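PDB 6A5K: histone-lysine N-methyltransferase, H3 lysine-9 specific SUVH6 from Arabidopsis thaliana, which catalyses methylation of histone H3 at its K9 site using S-adenosylmethionine and, through its SRA domain, probably binds methylated DNA outside CG contexts. Local coordinates for residues D193-V198 with P221-L226; E308-E313 with T328-G333; H455-N460 with A520-R525. The protein carries 1 engineered substitution. All coordinates share one frame; numbering follows the deposited sequence.

Contact 1 of 3, residues D193-V198 with P221-L226; sequences DGLYLV and PGQPEL
Gln223 uses both ends of its side-chain amide to grip the backbone of Leu195. The Leu195 N-H points almost straight at Gln223 OE1 (2.9 Å from Leu195 N, N-H...O angle 169°) and lands on a lone pair in the plane of the carbonyl. Gln223 NE2 answers by donating to Leu195 O, also at 2.9 Å and on an in-plane lone pair. Donor and acceptor thus meet acceptor and donor, and the amide imitates a peptide group, continuing the edge pairing beyond the end of strand 211-219. With chi2 at 178° the side chain reaches out extended from the loop to the strand edge, a span that suits glutamine's length and paired polar atoms. NE2 also donates to Ile220 O, and these three bonds together fix which way round the amide lies. Gly194 suits its place beside it: its CA is 3.5 Å from Gln223 OE1, where a CB would collide with that oxygen, and its positive phi is one that glycine tolerates best.

Leu226 buries about as much surface as Gln223, but through van der Waals contact of a methyl group, partly against polar atoms. That methyl, CD2, lies 3.5 Å from Asp193 O and 3.6 Å from Asp193 CG, while Tyr196 OH comes to 3.6 Å from the same CD2, the two side chains approaching from opposite directions. Asp193 OD2 forms a salt bridge with Arg175, while the carboxylate carbon stays against the methyl.

The contact ties the loop between strand 211-219 and helix 227-234 back onto strand 190-205 of the SRA domain. That strand lies between 171-176 and 211-219, antiparallel to both, and Leu226 sits at the N-cap of helix 227-234, so the grip is made where the sheet hands over to the helix.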
loop_
_atom_site.group_PDB
_atom_site.type_symbol
_atom_site.label_atom_id
_atom_site.label_comp_id
_atom_site.label_asym_id
_atom_site.label_seq_id
_atom_site.Cartn_x
_atom_site.Cartn_y
_atom_site.Cartn_z
ATOM N N ASP A 193 11.129 6.468 10.884
ATOM C CA ASP A 193 11.345 5.726 12.126
ATOM C C ASP A 193 11.160 6.580 13.379
ATOM O O ASP A 193 11.329 6.096 14.502
ATOM C CB ASP A 193 12.735 5.086 12.129
ATOM C CG ASP A 193 12.746 3.716 11.463
ATOM O OD1 ASP A 193 11.652 3.145 11.239
ATOM O OD2 ASP A 193 13.847 3.208 11.165
ATOM N N GLY A 194 10.791 7.841 13.187
ATOM C CA GLY A 194 10.436 8.696 14.304
ATOM C C GLY A 194 11.492 9.708 14.712
ATOM O O GLY A 194 12.400 10.044 13.944
ATOM N N LEU A 195 11.362 10.186 15.946
ATOM C CA LEU A 195 12.187 11.271 16.451
ATOM C C LEU A 195 13.331 10.773 17.318
ATOM O O LEU A 195 13.155 9.884 18.152
ATOM C CB LEU A 195 11.333 12.260 17.247
ATOM C CG LEU A 195 10.198 12.935 16.478
ATOM C CD1 LEU A 195 9.450 13.897 17.389
ATOM C CD2 LEU A 195 10.735 13.658 15.264
ATOM N N TYR A 196 14.504 11.362 17.108
ATOM C CA TYR A 196 15.714 10.981 17.823
ATOM C C TYR A 196 16.392 12.217 18.407
ATOM O O TYR A 196 16.147 13.340 17.961
ATOM C CB TYR A 196 16.698 10.259 16.895
ATOM C CG TYR A 196 16.328 8.840 16.511
ATOM C CD1 TYR A 196 17.151 7.776 16.859
ATOM C CD2 TYR A 196 15.169 8.567 15.783
ATOM C CE1 TYR A 196 16.831 6.474 16.506
ATOM C CE2 TYR A 196 14.840 7.270 15.425
ATOM C CZ TYR A 196 15.673 6.229 15.785
ATOM O OH TYR A 196 15.350 4.935 15.434
ATOM N N LEU A 197 17.252 11.998 19.397
ATOM C CA LEU A 197 18.126 13.046 19.896
ATOM C C LEU A 197 19.557 12.705 19.511
ATOM O O LEU A 197 19.932 11.533 19.487
ATOM C CB LEU A 197 18.005 13.200 21.415
ATOM C CG LEU A 197 16.665 13.714 21.957
ATOM C CD1 LEU A 197 16.657 13.727 23.480
ATOM C CD2 LEU A 197 16.351 15.103 21.416
ATOM N N VAL A 198 20.357 13.722 19.204
ATOM C CA VAL A 198 21.768 13.501 18.907
ATOM C C VAL A 198 22.586 13.616 20.202
ATOM O O VAL A 198 22.529 14.629 20.897
ATOM C CB VAL A 198 22.290 14.502 17.852
ATOM C CG1 VAL A 198 23.563 13.976 17.210
ATOM C CG2 VAL A 198 21.215 14.752 16.776
ATOM N N PRO A 221 11.991 8.174 23.871
ATOM C CA PRO A 221 11.045 7.224 24.470
ATOM C C PRO A 221 9.596 7.630 24.253
ATOM O O PRO A 221 9.316 8.814 24.066
ATOM C CB PRO A 221 11.399 7.268 25.961
ATOM C CG PRO A 221 12.819 7.721 25.996
ATOM C CD PRO A 221 12.969 8.673 24.853
ATOM N N GLY A 222 8.695 6.650 24.253
ATOM C CA GLY A 222 7.270 6.920 24.191
ATOM C C GLY A 222 6.628 6.824 22.818
ATOM O O GLY A 222 5.425 7.048 22.679
ATOM N N GLN A 223 7.422 6.497 21.803
ATOM C CA GLN A 223 6.930 6.424 20.427
ATOM C C GLN A 223 6.504 5.005 20.079
ATOM O O GLN A 223 6.956 4.056 20.719
ATOM C CB GLN A 223 8.007 6.901 19.453
ATOM C CG GLN A 223 8.343 8.378 19.595
ATOM C CD GLN A 223 9.442 8.809 18.655
ATOM O OE1 GLN A 223 9.178 9.287 17.554
ATOM N NE2 GLN A 223 10.691 8.642 19.087
ATOM N N PRO A 224 5.625 4.852 19.069
ATOM C CA PRO A 224 5.276 3.511 18.590
ATOM C C PRO A 224 6.533 2.741 18.197
ATOM O O PRO A 224 7.521 3.357 17.783
ATOM C CB PRO A 224 4.390 3.782 17.368
ATOM C CG PRO A 224 3.885 5.167 17.553
ATOM C CD PRO A 224 4.968 5.907 18.279
ATOM N N GLU A 225 6.499 1.421 18.341
ATOM C CA GLU A 225 7.666 0.593 18.066
ATOM C C GLU A 225 8.139 0.726 16.620
ATOM O O GLU A 225 7.335 0.901 15.707
ATOM C CB GLU A 225 7.362 -0.873 18.375
ATOM C CG GLU A 225 8.588 -1.784 18.334
ATOM C CD GLU A 225 9.708 -1.308 19.247
ATOM O OE1 GLU A 225 9.681 -1.667 20.443
ATOM O OE2 GLU A 225 10.615 -0.582 18.772
ATOM N N LEU A 226 9.452 0.663 16.430
ATOM C CA LEU A 226 10.045 0.606 15.102
ATOM C C LEU A 226 9.453 -0.569 14.330
ATOM O O LEU A 226 9.287 -1.658 14.886
ATOM C CB LEU A 226 11.568 0.466 15.207
ATOM C CG LEU A 226 12.285 1.629 15.903
ATOM C CD1 LEU A 226 13.605 1.165 16.491
ATOM C CD2 LEU A 226 12.511 2.779 14.920
#

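Contact 2 of 3, residues E308-E313 with T328-G333; sequences EKNGGE and TIYECG. With ZN (zinc ion), chain B; ZN (zinc ion), chain C.
Asn310 and Tyr330 are joined by a pair of nearly straight hydrogen bonds, each with an N-H...O angle of 173°. Tyr330 N donates to Asn310 OD1 at 2.9 Å, tilted 20° from the plane of the carbonyl, and Asn310 ND2 returns a bond of the same length to Tyr330 O, which lies in the amide plane and offers a lone pair. Asparagine fits because its short side chain presents a donor and an acceptor side by side, as a peptide does, to the outer edge of a strand. OD1 also accepts a hydrogen bond from a water that donates to Thr328 O as well.

Packing is carried by Lys309 and the Tyr330 ring. Lys309 CB makes a CH-pi contact over one face, 4.0 Å from the ring centroid, and CD continues past CD2 of the ring at 3.8 Å; Thr328 CG2 covers the opposite face. The extended lysine chain lets its methylenes lie on the ring while its ammonium goes on to Lys288 O and to a second water, which bridges Lys309 NZ to Glu331 O.

Metal binding completes the set. Cys332 SG bridges two zinc ions at 2.4 Å each; Cys290, Cys306 and Cys336 complete one site, and Cys296, Cys338 and Cys342 the other.

Gly311, at positive phi, closes helix 305-309 with a Schellman motif, turning the chain just after Asn310. The whole is characteristic of the pre-SET domain, whose nine cysteines hold a triangular three-zinc cluster; here strand 328-330 also pairs with strand 461-467, joining that cluster to the SET domain.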
loop_
_atom_site.group_PDB
_atom_site.type_symbol
_atom_site.label_atom_id
_atom_site.label_comp_id
_atom_site.label_asym_id
_atom_site.label_seq_id
_atom_site.Cartn_x
_atom_site.Cartn_y
_atom_site.Cartn_z
ATOM N N GLU A 308 -8.458 -4.057 -26.298
ATOM C CA GLU A 308 -9.646 -3.353 -26.760
ATOM C C GLU A 308 -10.754 -3.395 -25.713
ATOM O O GLU A 308 -11.458 -2.407 -25.513
ATOM C CB GLU A 308 -10.144 -3.945 -28.082
ATOM C CG GLU A 308 -11.135 -3.062 -28.835
ATOM C CD GLU A 308 -10.853 -1.578 -28.668
ATOM O OE1 GLU A 308 -9.741 -1.134 -29.034
ATOM O OE2 GLU A 308 -11.745 -0.856 -28.170
ATOM N N LYS A 309 -10.912 -4.538 -25.049
ATOM C CA LYS A 309 -11.862 -4.642 -23.941
ATOM C C LYS A 309 -11.586 -3.573 -22.880
ATOM O O LYS A 309 -12.511 -3.010 -22.298
ATOM C CB LYS A 309 -11.803 -6.028 -23.295
ATOM C CG LYS A 309 -12.303 -7.173 -24.159
ATOM C CD LYS A 309 -12.361 -8.465 -23.343
ATOM C CE LYS A 309 -12.342 -9.708 -24.226
ATOM N NZ LYS A 309 -12.290 -10.961 -23.413
ATOM N N ASN A 310 -10.308 -3.291 -22.643
ATOM C CA ASN A 310 -9.914 -2.336 -21.611
ATOM C C ASN A 310 -9.928 -0.886 -22.094
ATOM O O ASN A 310 -9.430 0.006 -21.410
ATOM C CB ASN A 310 -8.521 -2.688 -21.068
ATOM C CG ASN A 310 -8.531 -3.942 -20.216
ATOM O OD1 ASN A 310 -9.041 -3.939 -19.096
ATOM N ND2 ASN A 310 -7.957 -5.024 -20.740
ATOM N N GLY A 311 -10.501 -0.651 -23.271
ATOM C CA GLY A 311 -10.645 0.701 -23.781
ATOM C C GLY A 311 -9.427 1.191 -24.539
ATOM O O GLY A 311 -9.218 2.397 -24.683
ATOM N N GLY A 312 -8.617 0.254 -25.017
ATOM C CA GLY A 312 -7.468 0.587 -25.842
ATOM C C GLY A 312 -6.186 0.795 -25.060
ATOM O O GLY A 312 -5.204 1.302 -25.597
ATOM N N GLU A 313 -6.183 0.406 -23.788
ATOM C CA GLU A 313 -4.982 0.549 -22.973
ATOM C C GLU A 313 -4.758 -0.639 -22.043
ATOM O O GLU A 313 -5.639 -1.472 -21.856
ATOM C CB GLU A 313 -5.043 1.845 -22.159
ATOM C CG GLU A 313 -6.210 1.934 -21.196
ATOM C CD GLU A 313 -6.221 3.244 -20.422
ATOM O OE1 GLU A 313 -6.127 4.316 -21.060
ATOM O OE2 GLU A 313 -6.314 3.202 -19.179
ATOM N N THR A 328 -14.129 -1.739 -14.479
ATOM C CA THR A 328 -13.823 -3.141 -14.743
ATOM C C THR A 328 -12.461 -3.289 -15.422
ATOM O O THR A 328 -12.104 -2.512 -16.305
ATOM C CB THR A 328 -14.910 -3.807 -15.639
ATOM O OG1 THR A 328 -16.214 -3.483 -15.144
ATOM C CG2 THR A 328 -14.749 -5.324 -15.654
ATOM N N ILE A 329 -11.698 -4.288 -14.996
ATOM C CA ILE A 329 -10.476 -4.662 -15.695
ATOM C C ILE A 329 -10.655 -6.018 -16.357
ATOM O O ILE A 329 -11.219 -6.933 -15.756
ATOM C CB ILE A 329 -9.279 -4.696 -14.738
ATOM C CG1 ILE A 329 -8.922 -3.274 -14.314
ATOM C CG2 ILE A 329 -8.075 -5.384 -15.377
ATOM C CD1 ILE A 329 -7.870 -3.233 -13.268
ATOM N N TYR A 330 -10.208 -6.130 -17.605
ATOM C CA TYR A 330 -10.247 -7.397 -18.325
ATOM C C TYR A 330 -8.847 -7.975 -18.444
ATOM O O TYR A 330 -7.973 -7.382 -19.075
ATOM C CB TYR A 330 -10.859 -7.221 -19.722
ATOM C CG TYR A 330 -12.267 -6.679 -19.699
ATOM C CD1 TYR A 330 -12.503 -5.317 -19.570
ATOM C CD2 TYR A 330 -13.358 -7.528 -19.795
ATOM C CE1 TYR A 330 -13.788 -4.818 -19.538
ATOM C CE2 TYR A 330 -14.649 -7.032 -19.770
ATOM C CZ TYR A 330 -14.853 -5.677 -19.640
ATOM O OH TYR A 330 -16.132 -5.173 -19.612
ATOM N N GLU A 331 -8.630 -9.128 -17.824
ATOM C CA GLU A 331 -7.358 -9.822 -17.975
ATOM C C GLU A 331 -7.464 -10.846 -19.089
ATOM O O GLU A 331 -8.563 -11.240 -19.471
ATOM C CB GLU A 331 -6.945 -10.494 -16.663
ATOM C CG GLU A 331 -6.654 -9.511 -15.540
ATOM C CD GLU A 331 -5.953 -10.158 -14.359
ATOM O OE1 GLU A 331 -5.550 -11.337 -14.470
ATOM O OE2 GLU A 331 -5.809 -9.484 -13.319
ATOM N N CYS A 332 -6.323 -11.264 -19.626
ATOM C CA CYS A 332 -6.321 -12.324 -20.619
ATOM C C CYS A 332 -6.764 -13.630 -19.971
ATOM O O CYS A 332 -6.544 -13.849 -18.771
ATOM C CB CYS A 332 -4.942 -12.455 -21.260
ATOM S SG CYS A 332 -4.623 -11.117 -22.407
ATOM N N GLY A 333 -7.406 -14.482 -20.762
ATOM C CA GLY A 333 -8.019 -15.689 -20.244
ATOM C C GLY A 333 -7.297 -16.965 -20.638
ATOM O O GLY A 333 -6.202 -16.917 -21.198
HETATM ZN ZN ZN B . -5.968 -11.843 -24.265
HETATM ZN ZN ZN C . -2.318 -11.399 -23.030
HETATM O O HOH W 1 -9.960 -10.883 -21.923
HETATM O O HOH W 2 -10.361 -1.603 -18.296
#

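Contact 3 of 3, residues H455-N460 with A520-R525; sequences HSCSPN and AVCRRR. With ZN (zinc ion), chain E; SAM (S-adenosylmethionine), chain F.
His455 opens the segment with its backbone on the cofactor and its ring toward the zinc site. Its N donates to SAM N7 and its O accepts from SAM N6, each at 3.0 Å, a pair that reads the adenine edge. With CG anti to the backbone N (chi1 162°), the ring swings toward the 520-525 loop, where NE2 donates to Cys457 SG close to the ring plane, while Tyr496 is the polar partner at the other nitrogen, ND1. Arg523 NH2 stands 4.0 Å from His455 CE1, the guanidinium turned nearly perpendicular to the ring. A leucine here would probably leave Cys457 SG without this N-H donor and Tyr496 without its ring partner. Ser456 OG accepts from Ser458 N, an ST turn that shapes the chain around Cys457.

Cys457 is the centre of the contact. Its SG binds zinc at 2.4 Å and accepts a nearly straight bond from Arg523 N (3.4 Å, 176°); Cys522 SG binds the same ion at 2.3 Å, and Cys515 and Cys517 complete the tetrahedron. The Arg523 side chain, bent at chi3, folds back to lay one guanidinium face over Cys457 SG, with a weak bond from NH1 to Cys457 O.

Two N-H donors and a nearby guanidinium would be expected to offset the negative charge of the zinc-bound thiolate, and one zinc joins the post-SET tail to the adenine-binding segment 455-460.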
loop_
_atom_site.group_PDB
_atom_site.type_symbol
_atom_site.label_atom_id
_atom_site.label_comp_id
_atom_site.label_asym_id
_atom_site.label_seq_id
_atom_site.Cartn_x
_atom_site.Cartn_y
_atom_site.Cartn_z
ATOM N N HIS A 455 -13.538 -3.285 7.828
ATOM C CA HIS A 455 -13.844 -1.998 7.219
ATOM C C HIS A 455 -13.002 -0.869 7.811
ATOM O O HIS A 455 -12.716 -0.860 9.014
ATOM C CB HIS A 455 -15.322 -1.646 7.399
ATOM C CG HIS A 455 -15.611 -0.189 7.195
ATOM N ND1 HIS A 455 -15.836 0.352 5.946
ATOM C CD2 HIS A 455 -15.666 0.846 8.070
ATOM C CE1 HIS A 455 -16.041 1.654 6.062
ATOM N NE2 HIS A 455 -15.941 1.981 7.339
ATOM N N SER A 456 -12.635 0.094 6.972
ATOM C CA SER A 456 -12.104 1.357 7.476
ATOM C C SER A 456 -12.649 2.548 6.688
ATOM O O SER A 456 -12.883 2.459 5.474
ATOM C CB SER A 456 -10.578 1.367 7.426
ATOM O OG SER A 456 -10.074 2.609 7.904
ATOM N N CYS A 457 -12.858 3.658 7.386
ATOM C CA CYS A 457 -13.274 4.899 6.744
ATOM C C CYS A 457 -12.081 5.594 6.097
ATOM O O CYS A 457 -12.243 6.533 5.323
ATOM C CB CYS A 457 -13.948 5.824 7.752
ATOM S SG CYS A 457 -15.425 5.108 8.496
ATOM N N SER A 458 -10.881 5.127 6.423
ATOM C CA SER A 458 -9.676 5.567 5.729
ATOM C C SER A 458 -8.863 4.347 5.300
ATOM O O SER A 458 -7.769 4.113 5.806
ATOM C CB SER A 458 -8.838 6.492 6.612
ATOM O OG SER A 458 -7.793 7.077 5.854
ATOM N N PRO A 459 -9.401 3.570 4.347
ATOM C CA PRO A 459 -8.866 2.255 3.985
ATOM C C PRO A 459 -7.553 2.300 3.197
ATOM O O PRO A 459 -7.274 3.299 2.541
ATOM C CB PRO A 459 -9.978 1.670 3.118
ATOM C CG PRO A 459 -10.557 2.872 2.427
ATOM C CD PRO A 459 -10.525 3.967 3.475
ATOM N N ASN A 460 -6.774 1.221 3.250
ATOM C CA ASN A 460 -5.561 1.128 2.430
ATOM C C ASN A 460 -5.749 0.171 1.249
ATOM O O ASN A 460 -4.842 0.004 0.426
ATOM C CB ASN A 460 -4.341 0.715 3.277
ATOM C CG ASN A 460 -4.609 -0.494 4.167
ATOM O OD1 ASN A 460 -5.547 -1.247 3.938
ATOM N ND2 ASN A 460 -3.755 -0.695 5.179
ATOM N N ALA A 520 -9.468 9.347 11.969
ATOM C CA ALA A 520 -9.902 10.656 12.437
ATOM C C ALA A 520 -11.102 11.178 11.643
ATOM O O ALA A 520 -11.867 11.999 12.138
ATOM C CB ALA A 520 -8.775 11.617 12.375
ATOM N N VAL A 521 -11.283 10.677 10.425
ATOM C CA VAL A 521 -12.417 11.078 9.595
ATOM C C VAL A 521 -13.532 10.018 9.593
ATOM O O VAL A 521 -14.348 9.952 8.672
ATOM C CB VAL A 521 -11.980 11.348 8.149
ATOM C CG1 VAL A 521 -10.864 12.374 8.130
ATOM C CG2 VAL A 521 -11.524 10.043 7.479
ATOM N N CYS A 522 -13.572 9.205 10.640
ATOM C CA CYS A 522 -14.553 8.125 10.751
ATOM C C CYS A 522 -16.001 8.610 10.598
ATOM O O CYS A 522 -16.391 9.638 11.154
ATOM C CB CYS A 522 -14.384 7.411 12.093
ATOM S SG CYS A 522 -15.475 6.001 12.351
ATOM N N ARG A 523 -16.796 7.859 9.843
ATOM C CA ARG A 523 -18.195 8.201 9.623
ATOM C C ARG A 523 -19.087 7.604 10.722
ATOM O O ARG A 523 -20.318 7.684 10.658
ATOM C CB ARG A 523 -18.605 7.749 8.222
ATOM C CG ARG A 523 -17.646 8.336 7.170
ATOM C CD ARG A 523 -18.109 8.188 5.724
ATOM N NE ARG A 523 -17.843 6.858 5.187
ATOM C CZ ARG A 523 -16.655 6.438 4.757
ATOM N NH1 ARG A 523 -15.594 7.235 4.808
ATOM N NH2 ARG A 523 -16.529 5.209 4.285
ATOM N N ARG A 524 -18.432 7.005 11.716
ATOM C CA ARG A 524 -18.999 6.698 13.041
ATOM C C ARG A 524 -19.920 5.476 13.091
ATOM O O ARG A 524 -19.997 4.806 14.122
ATOM C CB ARG A 524 -19.744 7.915 13.606
ATOM C CG ARG A 524 -18.873 9.146 13.826
ATOM C CD ARG A 524 -17.550 8.816 14.517
ATOM N NE ARG A 524 -17.724 8.243 15.853
ATOM C CZ ARG A 524 -18.006 8.953 16.941
ATOM N NH1 ARG A 524 -18.160 10.268 16.860
ATOM N NH2 ARG A 524 -18.141 8.349 18.113
ATOM N N ARG A 525 -20.621 5.184 11.999
ATOM C CA ARG A 525 -21.482 4.006 11.960
ATOM C C ARG A 525 -21.055 3.053 10.853
ATOM O O ARG A 525 -20.750 3.485 9.740
ATOM C CB ARG A 525 -22.950 4.410 11.771
ATOM C CG ARG A 525 -23.655 4.770 13.073
ATOM C CD ARG A 525 -25.112 5.140 12.864
ATOM N NE ARG A 525 -25.905 4.023 12.362
ATOM C CZ ARG A 525 -27.177 4.117 11.986
ATOM N NH1 ARG A 525 -27.809 5.279 12.061
ATOM N NH2 ARG A 525 -27.817 3.047 11.535
HETATM ZN ZN ZN E . -14.840 4.470 10.754
HETATM N N SAM F . -13.776 -9.042 12.136
HETATM C CA SAM F . -14.384 -10.170 11.406
HETATM C C SAM F . -14.165 -11.523 12.084
HETATM O O SAM F . -14.503 -12.572 11.517
HETATM O OXT SAM F . -13.644 -11.599 13.200
HETATM C CB SAM F . -13.862 -10.221 9.970
HETATM C CG SAM F . -14.558 -9.191 9.091
HETATM S SD SAM F . -16.288 -9.686 8.913
HETATM C CE SAM F . -16.367 -9.742 7.128
HETATM C "C5'" SAM F . -17.237 -8.177 9.163
HETATM C "C4'" SAM F . -17.508 -7.951 10.637
HETATM O "O4'" SAM F . -16.328 -7.482 11.276
HETATM C "C3'" SAM F . -18.567 -6.885 10.842
HETATM O "O3'" SAM F . -19.857 -7.448 10.872
HETATM C "C2'" SAM F . -18.169 -6.325 12.183
HETATM O "O2'" SAM F . -18.639 -7.206 13.178
HETATM C "C1'" SAM F . -16.660 -6.437 12.166
HETATM N N9 SAM F . -16.069 -5.175 11.674
HETATM C C8 SAM F . -15.349 -4.983 10.525
HETATM N N7 SAM F . -14.994 -3.673 10.446
HETATM C C5 SAM F . -15.496 -3.025 11.524
HETATM C C6 SAM F . -15.442 -1.701 11.946
HETATM N N6 SAM F . -14.799 -0.775 11.230
HETATM N N1 SAM F . -16.081 -1.337 13.111
HETATM C C2 SAM F . -16.749 -2.281 13.866
HETATM N N3 SAM F . -16.792 -3.598 13.450
HETATM C C4 SAM F . -16.172 -3.965 12.305
#

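How the contacts relate
The three contacts follow one another along the chain without touching: contact 1 in the SRA domain, contact 2 in the pre-SET zinc cluster, and contact 3 where the SET domain meets the C-terminal zinc site. Contacts 1 and 2 lie on opposite sides of the chain's centre, their own centres 46 Å apart. Contact 3 is the one at the cofactor, with centres 27 Å from contact 1 and 31 Å from contact 2; its nearest atoms are about 15 Å and 14 Å from theirs. A covalent and sheet link between contacts 2 and 3 runs through strand 461-467, which follows 455-460 and pairs with strand 328-330. Both of these contacts include zinc-bound cysteines; contact 1 has no metal.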